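Long-range contacts in p-nitrophenyl phosphatase (Pho2) (PDB 3QGM), which probably acts as a metal-dependent phosphatase of the haloacid dehalogenase (HAD) superfamily: residues I13-V18 / I43-N48; R52-L57 / V68-I73; V185-E190 / D215-A220. All coordinates share one frame; numbering follows the deposited sequence.

Interactions 1 and 2 share one flank of the parallel core sheet. Interaction 1 pairs the neighbouring strands 10-14 and 42-47 and is almost wholly buried, held by backbone bonds and aliphatic packing, with a calcium ion at its loop end. Interaction 2 joins the start of helix 54-63 to the turn before edge strand 73-75, a partly buried contact in which a salt-bridge cluster reaches the surface; the two touch where Phe45 N meets Glu72 O. Interaction 3 sets the loop after strand 183-184 on helix 214-224, bringing a lysine and a carboxylate to the metal end of interaction 1, where Asn48 OD1 meets Lys187 N. Interactions 2 and 3 do not touch.

Interaction 1. Residues I13-V18 / I43-N48. With CA (calcium ion), chain E.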
ATOM      1  N   ILE A  13      -1.498   8.179 -29.444  1.00 27.37           N
ATOM      2  CA  ILE A  13      -0.721   9.295 -28.874  1.00 27.25           C
ATOM      3  C   ILE A  13      -1.037   9.521 -27.395  1.00 26.68           C
ATOM      4  O   ILE A  13      -2.163   9.770 -26.985  1.00 24.49           O
ATOM      5  CB  ILE A  13      -0.824  10.576 -29.708  1.00 27.40           C
ATOM      6  CG1 ILE A  13      -0.422  10.295 -31.170  1.00 27.67           C
ATOM      7  CG2 ILE A  13       0.104  11.629 -29.146  1.00 24.76           C
ATOM      8  CD1 ILE A  13      -0.521  11.532 -32.098  1.00 30.55           C
ATOM      9  N   ASP A  14      -0.018   9.344 -26.571  1.00 26.91           N
ATOM     10  CA  ASP A  14      -0.076   9.784 -25.149  1.00 26.85           C
ATOM     11  C   ASP A  14      -0.308  11.310 -25.129  1.00 26.75           C
ATOM     12  O   ASP A  14       0.246  12.040 -25.968  1.00 26.50           O
ATOM     13  CB  ASP A  14       1.242   9.346 -24.513  1.00 27.23           C
ATOM     14  CG  ASP A  14       1.553   9.965 -23.153  1.00 27.39           C
ATOM     15  OD1 ASP A  14       0.707  10.157 -22.231  1.00 26.54           O
ATOM     16  OD2 ASP A  14       2.763  10.219 -23.017  1.00 26.20           O
ATOM     17  N   ILE A  15      -1.158  11.779 -24.214  1.00 25.74           N
ATOM     18  CA  ILE A  15      -1.459  13.208 -24.093  1.00 25.00           C
ATOM     19  C   ILE A  15      -0.409  13.902 -23.205  1.00 25.53           C
ATOM     20  O   ILE A  15       0.319  14.770 -23.683  1.00 25.71           O
ATOM     21  CB  ILE A  15      -2.849  13.433 -23.505  1.00 25.25           C
ATOM     22  CG1 ILE A  15      -3.932  12.850 -24.434  1.00 24.83           C
ATOM     23  CG2 ILE A  15      -3.135  14.940 -23.253  1.00 25.56           C
ATOM     24  CD1 ILE A  15      -5.321  12.785 -23.789  1.00 23.74           C
ATOM     25  N   ASP A  16      -0.322  13.521 -21.937  1.00 26.17           N
ATOM     26  CA  ASP A  16       0.572  14.244 -21.001  1.00 28.01           C
ATOM     27  C   ASP A  16       2.056  13.999 -21.249  1.00 26.31           C
ATOM     28  O   ASP A  16       2.544  12.854 -21.238  1.00 25.91           O
ATOM     29  CB  ASP A  16       0.211  13.987 -19.527  1.00 29.05           C
ATOM     30  CG  ASP A  16       0.189  15.298 -18.696  1.00 34.23           C
ATOM     31  OD1 ASP A  16      -0.723  16.149 -18.942  1.00 38.80           O
ATOM     32  OD2 ASP A  16       1.091  15.474 -17.838  1.00 40.46           O
ATOM     33  N   GLY A  17       2.760  15.090 -21.497  1.00 27.18           N
ATOM     34  CA  GLY A  17       4.200  15.077 -21.811  1.00 26.96           C
ATOM     35  C   GLY A  17       4.397  15.140 -23.317  1.00 27.05           C
ATOM     36  O   GLY A  17       5.526  15.240 -23.813  1.00 27.55           O
ATOM     37  N   VAL A  18       3.300  15.064 -24.065  1.00 27.02           N
ATOM     38  CA  VAL A  18       3.382  14.988 -25.529  1.00 27.07           C
ATOM     39  C   VAL A  18       2.629  16.166 -26.134  1.00 27.67           C
ATOM     40  O   VAL A  18       3.216  16.949 -26.887  1.00 27.76           O
ATOM     41  CB  VAL A  18       2.814  13.667 -26.106  1.00 27.91           C
ATOM     42  CG1 VAL A  18       2.973  13.626 -27.688  1.00 26.29           C
ATOM     43  CG2 VAL A  18       3.439  12.472 -25.441  1.00 26.38           C
ATOM     44  N   ILE A  43      -5.727   9.266 -35.634  1.00 36.22           N
ATOM     45  CA  ILE A  43      -5.102   9.446 -34.341  1.00 35.67           C
ATOM     46  C   ILE A  43      -6.078   9.033 -33.280  1.00 34.34           C
ATOM     47  O   ILE A  43      -7.274   9.243 -33.411  1.00 35.19           O
ATOM     48  CB  ILE A  43      -4.689  10.938 -34.121  1.00 35.65           C
ATOM     49  CG1 ILE A  43      -3.649  11.364 -35.151  1.00 37.41           C
ATOM     50  CG2 ILE A  43      -4.116  11.152 -32.719  1.00 36.93           C
ATOM     51  CD1 ILE A  43      -3.076  12.721 -34.875  1.00 40.46           C
ATOM     52  N   ILE A  44      -5.576   8.407 -32.234  1.00 33.34           N
ATOM     53  CA  ILE A  44      -6.345   8.242 -31.035  1.00 32.28           C
ATOM     54  C   ILE A  44      -5.449   8.633 -29.870  1.00 31.66           C
ATOM     55  O   ILE A  44      -4.294   8.182 -29.756  1.00 31.16           O
ATOM     56  CB  ILE A  44      -6.939   6.849 -30.884  1.00 32.71           C
ATOM     57  CG1 ILE A  44      -7.814   6.774 -29.617  1.00 33.95           C
ATOM     58  CG2 ILE A  44      -5.872   5.788 -30.814  1.00 32.09           C
ATOM     59  CD1 ILE A  44      -8.871   5.633 -29.655  1.00 37.17           C
ATOM     60  N   PHE A  45      -5.978   9.511 -29.033  1.00 31.09           N
ATOM     61  CA  PHE A  45      -5.261  10.001 -27.857  1.00 31.35           C
ATOM     62  C   PHE A  45      -5.563   9.049 -26.689  1.00 30.78           C
ATOM     63  O   PHE A  45      -6.729   8.725 -26.432  1.00 31.87           O
ATOM     64  CB  PHE A  45      -5.700  11.420 -27.537  1.00 30.89           C
ATOM     65  CG  PHE A  45      -5.397  12.408 -28.625  1.00 33.01           C
ATOM     66  CD1 PHE A  45      -6.387  12.805 -29.512  1.00 37.05           C
ATOM     67  CD2 PHE A  45      -4.118  12.953 -28.769  1.00 35.98           C
ATOM     68  CE1 PHE A  45      -6.109  13.705 -30.553  1.00 36.72           C
ATOM     69  CE2 PHE A  45      -3.834  13.858 -29.796  1.00 37.58           C
ATOM     70  CZ  PHE A  45      -4.835  14.235 -30.687  1.00 36.97           C
ATOM     71  N   VAL A  46      -4.533   8.540 -26.022  1.00 30.41           N
ATOM     72  CA  VAL A  46      -4.753   7.520 -24.987  1.00 29.84           C
ATOM     73  C   VAL A  46      -4.121   7.995 -23.697  1.00 30.12           C
ATOM     74  O   VAL A  46      -2.954   8.352 -23.694  1.00 31.11           O
ATOM     75  CB  VAL A  46      -4.221   6.130 -25.397  1.00 30.60           C
ATOM     76  CG1 VAL A  46      -4.313   5.129 -24.232  1.00 32.74           C
ATOM     77  CG2 VAL A  46      -5.005   5.543 -26.591  1.00 31.14           C
ATOM     78  N   SER A  47      -4.885   8.020 -22.604  1.00 29.11           N
ATOM     79  CA  SER A  47      -4.384   8.517 -21.334  1.00 28.51           C
ATOM     80  C   SER A  47      -4.790   7.618 -20.197  1.00 27.53           C
ATOM     81  O   SER A  47      -5.882   7.093 -20.191  1.00 24.87           O
ATOM     82  CB  SER A  47      -4.970   9.894 -21.032  1.00 28.98           C
ATOM     83  OG  SER A  47      -4.707  10.258 -19.704  1.00 30.64           O
ATOM     84  N   ASN A  48      -3.870   7.463 -19.230  1.00 26.57           N
ATOM     85  CA  ASN A  48      -4.123   6.665 -18.059  1.00 26.69           C
ATOM     86  C   ASN A  48      -4.832   7.430 -16.986  1.00 26.01           C
ATOM     87  O   ASN A  48      -5.013   6.897 -15.903  1.00 26.70           O
ATOM     88  CB  ASN A  48      -2.806   6.137 -17.493  1.00 27.88           C
ATOM     89  CG  ASN A  48      -2.374   4.845 -18.148  1.00 26.57           C
ATOM     90  OD1 ASN A  48      -2.997   4.390 -19.098  1.00 23.85           O
ATOM     91  ND2 ASN A  48      -1.329   4.209 -17.582  1.00 24.52           N
TER
HETATM   92 CA    CA E 503       2.779  10.647 -20.676  1.00 26.99          CA
HETATM   93  O   HOH W   1       3.909  11.757 -18.818  1.00 26.34           O
HETATM   94  O   HOH W   2       1.079  10.567 -19.059  1.00 23.87           O
HETATM   95  O   HOH W   3       2.920   8.541 -20.355  1.00 23.98           O
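The Phe45 ring meets Ile13 through CD2, 4.2 Å from Ile13 CB, while Ile43 CG2, from its own strand, lies over one face toward the rim. Ile15 crosses the base of this side chain at about a right angle and brings its CG1 to 3.8 Å from Phe45 CB; its CD1 reaches on to Ser47 CB. The other flat group, the Asp14 carboxylate, grips the calcium ion with both oxygens, OD1 at 2.6 Å and OD2 at 2.4 Å. Asp14 lies on the opposite face of the sheet from Phe45; its chi1 of 166° sets CG beside the carbonyl carbon, opposite N. Ile13 turns CG1 beside its own N, and from there CD1 packs 3.7 Å from Ile43 CG2.

Two backbone bonds join the strands in parallel: Ile13 N gives to Ile44 O at 2.8 Å, and Val46 N to Ile13 O at 2.8 Å. In the loop that follows, Asp16 binds the calcium by its carbonyl O (2.3 Å). Three waters and Asp212 complete the site. An acidic loop at the end of a central parallel strand, reading DxDxV, fits the first motif of the HAD fold.

Interaction 2. Residues R52-L57 / V68-I73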
ATOM      1  N   ARG A  52     -10.450  11.889 -14.319  1.00 27.14           N
ATOM      2  CA  ARG A  52     -11.271  12.775 -15.133  1.00 26.71           C
ATOM      3  C   ARG A  52     -12.027  11.979 -16.222  1.00 26.73           C
ATOM      4  O   ARG A  52     -11.550  10.938 -16.722  1.00 27.54           O
ATOM      5  CB  ARG A  52     -10.420  13.875 -15.757  1.00 28.10           C
ATOM      6  CG  ARG A  52      -9.548  14.705 -14.794  1.00 25.71           C
ATOM      7  CD  ARG A  52     -10.259  15.245 -13.548  1.00 25.54           C
ATOM      8  NE  ARG A  52     -11.471  16.040 -13.787  1.00 28.31           N
ATOM      9  CZ  ARG A  52     -11.518  17.358 -13.997  1.00 28.65           C
ATOM     10  NH1 ARG A  52     -10.414  18.092 -14.064  1.00 31.80           N
ATOM     11  NH2 ARG A  52     -12.680  17.946 -14.191  1.00 28.64           N
ATOM     12  N   SER A  53     -13.244  12.422 -16.507  1.00 25.66           N
ATOM     13  CA  SER A  53     -14.110  11.774 -17.475  1.00 25.70           C
ATOM     14  C   SER A  53     -13.545  12.003 -18.875  1.00 25.86           C
ATOM     15  O   SER A  53     -12.730  12.928 -19.094  1.00 26.30           O
ATOM     16  CB  SER A  53     -15.512  12.344 -17.342  1.00 25.27           C
ATOM     17  OG  SER A  53     -15.557  13.697 -17.780  1.00 27.65           O
ATOM     18  N   ARG A  54     -13.982  11.196 -19.834  1.00 25.24           N
ATOM     19  CA  ARG A  54     -13.530  11.356 -21.202  1.00 26.49           C
ATOM     20  C   ARG A  54     -13.791  12.763 -21.698  1.00 26.53           C
ATOM     21  O   ARG A  54     -12.933  13.361 -22.365  1.00 27.75           O
ATOM     22  CB  ARG A  54     -14.209  10.378 -22.159  1.00 26.33           C
ATOM     23  CG  ARG A  54     -13.728  10.586 -23.589  1.00 30.80           C
ATOM     24  CD  ARG A  54     -14.134   9.527 -24.593  1.00 33.48           C
ATOM     25  NE  ARG A  54     -15.571   9.436 -24.710  1.00 37.54           N
ATOM     26  CZ  ARG A  54     -16.224   8.751 -25.657  1.00 41.67           C
ATOM     27  NH1 ARG A  54     -17.534   8.710 -25.604  1.00 42.25           N
ATOM     28  NH2 ARG A  54     -15.584   8.071 -26.617  1.00 43.16           N
ATOM     29  N   ARG A  55     -14.969  13.297 -21.414  1.00 26.80           N
ATOM     30  CA  ARG A  55     -15.325  14.565 -22.032  1.00 27.94           C
ATOM     31  C   ARG A  55     -14.510  15.700 -21.486  1.00 26.73           C
ATOM     32  O   ARG A  55     -14.244  16.633 -22.206  1.00 27.85           O
ATOM     33  CB  ARG A  55     -16.819  14.843 -21.930  1.00 29.03           C
ATOM     34  CG  ARG A  55     -17.256  16.035 -22.745  1.00 32.49           C
ATOM     35  CD  ARG A  55     -18.736  15.972 -23.051  1.00 37.72           C
ATOM     36  NE  ARG A  55     -19.070  14.691 -23.653  1.00 38.34           N
ATOM     37  CZ  ARG A  55     -19.082  14.452 -24.957  1.00 42.94           C
ATOM     38  NH1 ARG A  55     -18.798  15.418 -25.843  1.00 41.45           N
ATOM     39  NH2 ARG A  55     -19.400  13.224 -25.375  1.00 44.67           N
ATOM     40  N   ILE A  56     -14.059  15.632 -20.233  1.00 25.98           N
ATOM     41  CA  ILE A  56     -13.094  16.671 -19.744  1.00 25.58           C
ATOM     42  C   ILE A  56     -11.827  16.735 -20.609  1.00 26.11           C
ATOM     43  O   ILE A  56     -11.374  17.829 -21.055  1.00 26.52           O
ATOM     44  CB  ILE A  56     -12.691  16.428 -18.294  1.00 24.62           C
ATOM     45  CG1 ILE A  56     -13.926  16.465 -17.373  1.00 25.20           C
ATOM     46  CG2 ILE A  56     -11.555  17.329 -17.873  1.00 24.93           C
ATOM     47  CD1 ILE A  56     -14.664  17.747 -17.320  1.00 25.36           C
ATOM     48  N   LEU A  57     -11.249  15.565 -20.862  1.00 26.33           N
ATOM     49  CA  LEU A  57     -10.037  15.495 -21.684  1.00 26.44           C
ATOM     50  C   LEU A  57     -10.282  15.866 -23.148  1.00 25.58           C
ATOM     51  O   LEU A  57      -9.425  16.492 -23.797  1.00 26.47           O
ATOM     52  CB  LEU A  57      -9.389  14.102 -21.538  1.00 27.58           C
ATOM     53  CG  LEU A  57      -8.705  13.859 -20.170  1.00 30.23           C
ATOM     54  CD1 LEU A  57      -8.044  12.478 -20.080  1.00 35.09           C
ATOM     55  CD2 LEU A  57      -7.652  14.946 -19.917  1.00 32.46           C
ATOM     56  N   VAL A  68     -11.044  17.525 -32.551  1.00 40.98           N
ATOM     57  CA  VAL A  68     -11.016  16.181 -31.952  1.00 40.71           C
ATOM     58  C   VAL A  68     -12.454  15.784 -31.687  1.00 40.12           C
ATOM     59  O   VAL A  68     -13.214  16.546 -31.106  1.00 39.74           O
ATOM     60  CB  VAL A  68     -10.223  16.167 -30.582  1.00 40.35           C
ATOM     61  CG1 VAL A  68     -10.068  14.777 -30.034  1.00 40.12           C
ATOM     62  CG2 VAL A  68      -8.848  16.817 -30.720  1.00 40.34           C
ATOM     63  N   GLY A  69     -12.836  14.606 -32.137  1.00 40.78           N
ATOM     64  CA  GLY A  69     -14.139  14.008 -31.761  1.00 40.51           C
ATOM     65  C   GLY A  69     -14.042  13.045 -30.573  1.00 39.94           C
ATOM     66  O   GLY A  69     -12.964  12.538 -30.265  1.00 38.36           O
ATOM     67  N   GLU A  70     -15.177  12.836 -29.905  1.00 39.60           N
ATOM     68  CA  GLU A  70     -15.367  11.792 -28.882  1.00 40.47           C
ATOM     69  C   GLU A  70     -14.514  10.520 -29.089  1.00 39.52           C
ATOM     70  O   GLU A  70     -13.765  10.052 -28.195  1.00 39.24           O
ATOM     71  CB  GLU A  70     -16.847  11.351 -28.933  1.00 41.71           C
ATOM     72  CG  GLU A  70     -17.632  11.519 -27.666  1.00 44.37           C
ATOM     73  CD  GLU A  70     -19.116  11.265 -27.897  1.00 48.87           C
ATOM     74  OE1 GLU A  70     -19.550  10.083 -27.930  1.00 52.73           O
ATOM     75  OE2 GLU A  70     -19.853  12.264 -28.051  1.00 52.91           O
ATOM     76  N   ASP A  71     -14.653   9.933 -30.260  1.00 38.69           N
ATOM     77  CA  ASP A  71     -14.101   8.597 -30.436  0.60 39.06           C
ATOM     78  C   ASP A  71     -12.575   8.599 -30.599  1.00 38.50           C
ATOM     79  O   ASP A  71     -11.948   7.559 -30.487  1.00 39.19           O
ATOM     80  CB  ASP A  71     -14.873   7.842 -31.528  0.60 39.67           C
ATOM     81  CG  ASP A  71     -16.307   7.515 -31.088  0.60 39.47           C
ATOM     82  OD1 ASP A  71     -16.544   7.227 -29.888  0.60 41.91           O
ATOM     83  OD2 ASP A  71     -17.211   7.574 -31.924  0.60 44.00           O
ATOM     84  N   GLU A  72     -11.990   9.777 -30.777  1.00 37.05           N
ATOM     85  CA  GLU A  72     -10.546   9.905 -30.851  1.00 36.55           C
ATOM     86  C   GLU A  72      -9.860   9.985 -29.465  1.00 34.72           C
ATOM     87  O   GLU A  72      -8.651  10.179 -29.435  1.00 35.73           O
ATOM     88  CB  GLU A  72     -10.170  11.185 -31.621  1.00 36.45           C
ATOM     89  CG  GLU A  72     -10.468  11.169 -33.099  1.00 40.51           C
ATOM     90  CD  GLU A  72     -10.156  12.518 -33.740  1.00 43.00           C
ATOM     91  OE1 GLU A  72     -10.936  13.474 -33.532  1.00 44.68           O
ATOM     92  OE2 GLU A  72      -9.122  12.635 -34.420  1.00 47.97           O
ATOM     93  N   ILE A  73     -10.615   9.890 -28.362  1.00 32.12           N
ATOM     94  CA  ILE A  73     -10.090  10.009 -26.983  0.60 31.21           C
ATOM     95  C   ILE A  73     -10.373   8.713 -26.238  1.00 30.16           C
ATOM     96  O   ILE A  73     -11.533   8.315 -26.147  1.00 29.34           O
ATOM     97  CB  ILE A  73     -10.811  11.111 -26.112  0.60 30.91           C
ATOM     98  CG1 ILE A  73     -10.902  12.482 -26.788  0.60 30.26           C
ATOM     99  CG2 ILE A  73     -10.093  11.273 -24.787  0.60 30.81           C
ATOM    100  CD1 ILE A  73      -9.625  13.189 -26.825  0.60 30.88           C
TER
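Arg54 extends from the first turn of helix 54-63 with CG anti to its backbone N, then bends at CG-CD (chi3 61°), which carries the guanidinium to Glu70, the two side chains crossing at about a right angle and their flat groups 57° apart. Arg55 also starts anti and bends the other way at the same bond (chi3 -53°), bringing NH2 to the same carboxylate. Glu70 is held by two arginines. Its OE2 takes a hydrogen-bonded salt bridge from Arg55 NH2 at 2.9 Å, in the plane of that guanidinium but well above the carboxylate plane, and OE1 lies 3.4 Å from Arg54 NH1 in a looser bridge. Glu70 CG covers one face of the Arg54 guanidinium, off centre. The Arg54 NH2 end lies 3.1 Å from Glu70 O, and Asp71, in one of its two conformers, adds a long bridge to it.

Nearer the backbone, Arg54 CD sits 3.3 Å from Ile73 O. A cation-pi contact with Tyr78 engages Arg54 further, and its backbone N gives to Glu104 OE2. An alanine here would remove the guanidinium and is likely to leave Glu70 OE1 without its bridge and Glu70 CG without the flat group it lies on. Helix start and turn are therefore joined by salt bridges that run from buried Arg54 out to exposed Arg55. Two arginines on one carboxylate probably favour its ionised form.

Interaction 3. Residues V185-E190 / D215-A220; sequences VGKPSE and DVDVAA
Pro188, preceded by a cis peptide bond, brings its CA to 4.1 Å from Ala220 CA, so the loop rests directly on helix 214-224, which opens into a wider pi-type turn at 215-218. The proline ring leads with CB, which lies 3.6 Å from Ala219 CB and 3.7 Å from Val216 O, with Ala220 CB a little farther off. This close approach is consistent with the small alanines at these positions.

Lys187 also points at the helix. Its CB touches Val216 CG1 at 3.6 Å, the two side chains crossing at about a right angle, and its CG lies 4.0 Å from Ala220 CB. A bend at CG-CD (chi3 -71°) then turns NZ to Asp217, whose OD1 it meets nearly end-on in a salt bridge of 2.8 Å. The ammonium also has a weak bond to Val46 O and a longer bridge to Asp14. Asp217 is itself fixed, since OD2 accepts from Gln213 N, which leaves OD1 turned to the lysine.

Asp212 of the calcium site precedes this helix, in a GDxxxxD sequence. A lysine before a cis-proline, paired with this second aspartate beside the metal, is consistent with the third and fourth motifs of the HAD active site.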
ATOM      1  N   VAL A 185      -6.444  -1.932 -16.709  1.00 27.32           N
ATOM      2  CA  VAL A 185      -6.904  -1.374 -17.992  1.00 27.79           C
ATOM      3  C   VAL A 185      -5.817  -0.538 -18.668  1.00 28.21           C
ATOM      4  O   VAL A 185      -5.514  -0.761 -19.861  1.00 28.51           O
ATOM      5  CB  VAL A 185      -8.204  -0.601 -17.794  1.00 27.10           C
ATOM      6  CG1 VAL A 185      -8.736   0.010 -19.123  1.00 27.84           C
ATOM      7  CG2 VAL A 185      -9.222  -1.547 -17.167  1.00 26.56           C
ATOM      8  N   GLY A 186      -5.198   0.375 -17.912  1.00 28.58           N
ATOM      9  CA  GLY A 186      -4.348   1.426 -18.483  1.00 28.42           C
ATOM     10  C   GLY A 186      -3.017   0.913 -19.010  1.00 29.17           C
ATOM     11  O   GLY A 186      -2.642  -0.231 -18.752  1.00 29.32           O
ATOM     12  N   LYS A 187      -2.284   1.777 -19.701  1.00 29.41           N
ATOM     13  CA  LYS A 187      -0.933   1.464 -20.143  1.00 30.84           C
ATOM     14  C   LYS A 187      -0.008   1.069 -18.991  1.00 31.51           C
ATOM     15  O   LYS A 187       0.011   1.754 -17.965  1.00 33.11           O
ATOM     16  CB  LYS A 187      -0.320   2.653 -20.891  1.00 31.33           C
ATOM     17  CG  LYS A 187      -1.099   3.052 -22.218  1.00 29.86           C
ATOM     18  CD  LYS A 187      -0.512   4.326 -22.817  1.00 29.81           C
ATOM     19  CE  LYS A 187      -0.822   5.564 -22.003  1.00 27.25           C
ATOM     20  NZ  LYS A 187      -0.172   6.756 -22.605  1.00 25.98           N
ATOM     21  N   PRO A 188       0.824   0.017 -19.191  1.00 32.54           N
ATOM     22  CA  PRO A 188       1.041  -0.682 -20.491  1.00 32.59           C
ATOM     23  C   PRO A 188       0.128  -1.873 -20.803  1.00 32.80           C
ATOM     24  O   PRO A 188       0.365  -2.609 -21.786  1.00 31.20           O
ATOM     25  CB  PRO A 188       2.500  -1.135 -20.390  1.00 33.44           C
ATOM     26  CG  PRO A 188       2.678  -1.422 -18.922  1.00 33.23           C
ATOM     27  CD  PRO A 188       1.871  -0.326 -18.215  1.00 32.14           C
ATOM     28  N   SER A 189      -0.933  -2.048 -20.020  1.00 31.87           N
ATOM     29  CA  SER A 189      -1.843  -3.138 -20.294  1.00 32.73           C
ATOM     30  C   SER A 189      -2.339  -3.187 -21.754  1.00 33.47           C
ATOM     31  O   SER A 189      -2.534  -2.147 -22.400  1.00 33.12           O
ATOM     32  CB  SER A 189      -3.026  -3.086 -19.391  1.00 31.63           C
ATOM     33  OG  SER A 189      -3.846  -4.178 -19.663  1.00 32.75           O
ATOM     34  N   GLU A 190      -2.524  -4.406 -22.272  1.00 33.19           N
ATOM     35  CA  GLU A 190      -3.033  -4.605 -23.635  1.00 34.43           C
ATOM     36  C   GLU A 190      -4.499  -4.276 -23.707  1.00 33.34           C
ATOM     37  O   GLU A 190      -5.033  -4.020 -24.781  1.00 32.74           O
ATOM     38  CB  GLU A 190      -2.847  -6.072 -24.100  1.00 35.39           C
ATOM     39  CG  GLU A 190      -1.412  -6.429 -24.349  1.00 39.91           C
ATOM     40  CD  GLU A 190      -0.805  -7.313 -23.259  1.00 46.56           C
ATOM     41  OE1 GLU A 190      -1.025  -7.021 -22.043  1.00 49.42           O
ATOM     42  OE2 GLU A 190      -0.094  -8.291 -23.626  1.00 48.56           O
ATOM     43  N   ASP A 215       8.699   2.985 -19.845  1.00 34.74           N
ATOM     44  CA  ASP A 215       7.980   1.950 -19.091  1.00 34.44           C
ATOM     45  C   ASP A 215       6.476   2.019 -19.180  1.00 33.58           C
ATOM     46  O   ASP A 215       5.806   1.149 -18.680  1.00 33.80           O
ATOM     47  CB  ASP A 215       8.345   2.021 -17.611  1.00 35.83           C
ATOM     48  CG  ASP A 215       7.933   3.318 -16.968  1.00 34.52           C
ATOM     49  OD1 ASP A 215       7.516   3.272 -15.812  1.00 35.07           O
ATOM     50  OD2 ASP A 215       8.061   4.373 -17.604  1.00 38.26           O
ATOM     51  N   VAL A 216       5.929   3.062 -19.789  1.00 32.26           N
ATOM     52  CA  VAL A 216       4.498   3.118 -19.981  1.00 30.24           C
ATOM     53  C   VAL A 216       4.182   2.995 -21.471  1.00 30.18           C
ATOM     54  O   VAL A 216       3.547   2.034 -21.932  1.00 29.04           O
ATOM     55  CB  VAL A 216       3.956   4.426 -19.355  1.00 30.25           C
ATOM     56  CG1 VAL A 216       2.485   4.625 -19.657  1.00 25.77           C
ATOM     57  CG2 VAL A 216       4.237   4.408 -17.786  1.00 29.28           C
ATOM     58  N   ASP A 217       4.644   3.979 -22.214  1.00 29.42           N
ATOM     59  CA  ASP A 217       4.257   4.121 -23.612  1.00 30.01           C
ATOM     60  C   ASP A 217       5.002   3.144 -24.517  1.00 30.26           C
ATOM     61  O   ASP A 217       4.383   2.499 -25.355  1.00 30.04           O
ATOM     62  CB  ASP A 217       4.501   5.551 -24.044  1.00 28.84           C
ATOM     63  CG  ASP A 217       3.736   6.513 -23.167  1.00 30.21           C
ATOM     64  OD1 ASP A 217       2.493   6.437 -23.271  1.00 26.02           O
ATOM     65  OD2 ASP A 217       4.366   7.233 -22.327  1.00 26.57           O
ATOM     66  N   VAL A 218       6.307   3.036 -24.335  1.00 30.33           N
ATOM     67  CA  VAL A 218       7.075   2.052 -25.127  1.00 32.41           C
ATOM     68  C   VAL A 218       6.687   0.633 -24.764  1.00 32.12           C
ATOM     69  O   VAL A 218       6.509  -0.190 -25.665  1.00 33.20           O
ATOM     70  CB  VAL A 218       8.573   2.266 -25.071  1.00 32.27           C
ATOM     71  CG1 VAL A 218       9.272   1.233 -25.959  1.00 34.99           C
ATOM     72  CG2 VAL A 218       8.872   3.666 -25.553  1.00 31.69           C
ATOM     73  N   ALA A 219       6.460   0.353 -23.480  1.00 32.21           N
ATOM     74  CA  ALA A 219       6.030  -1.006 -23.078  1.00 32.28           C
ATOM     75  C   ALA A 219       4.690  -1.337 -23.705  1.00 33.04           C
ATOM     76  O   ALA A 219       4.435  -2.480 -24.130  1.00 34.37           O
ATOM     77  CB  ALA A 219       5.930  -1.147 -21.541  1.00 31.24           C
ATOM     78  N   ALA A 220       3.822  -0.337 -23.750  1.00 32.93           N
ATOM     79  CA  ALA A 220       2.488  -0.518 -24.277  1.00 33.84           C
ATOM     80  C   ALA A 220       2.569  -0.935 -25.772  1.00 34.61           C
ATOM     81  O   ALA A 220       1.892  -1.873 -26.202  1.00 35.52           O
ATOM     82  CB  ALA A 220       1.656   0.762 -24.079  1.00 32.53           C
TER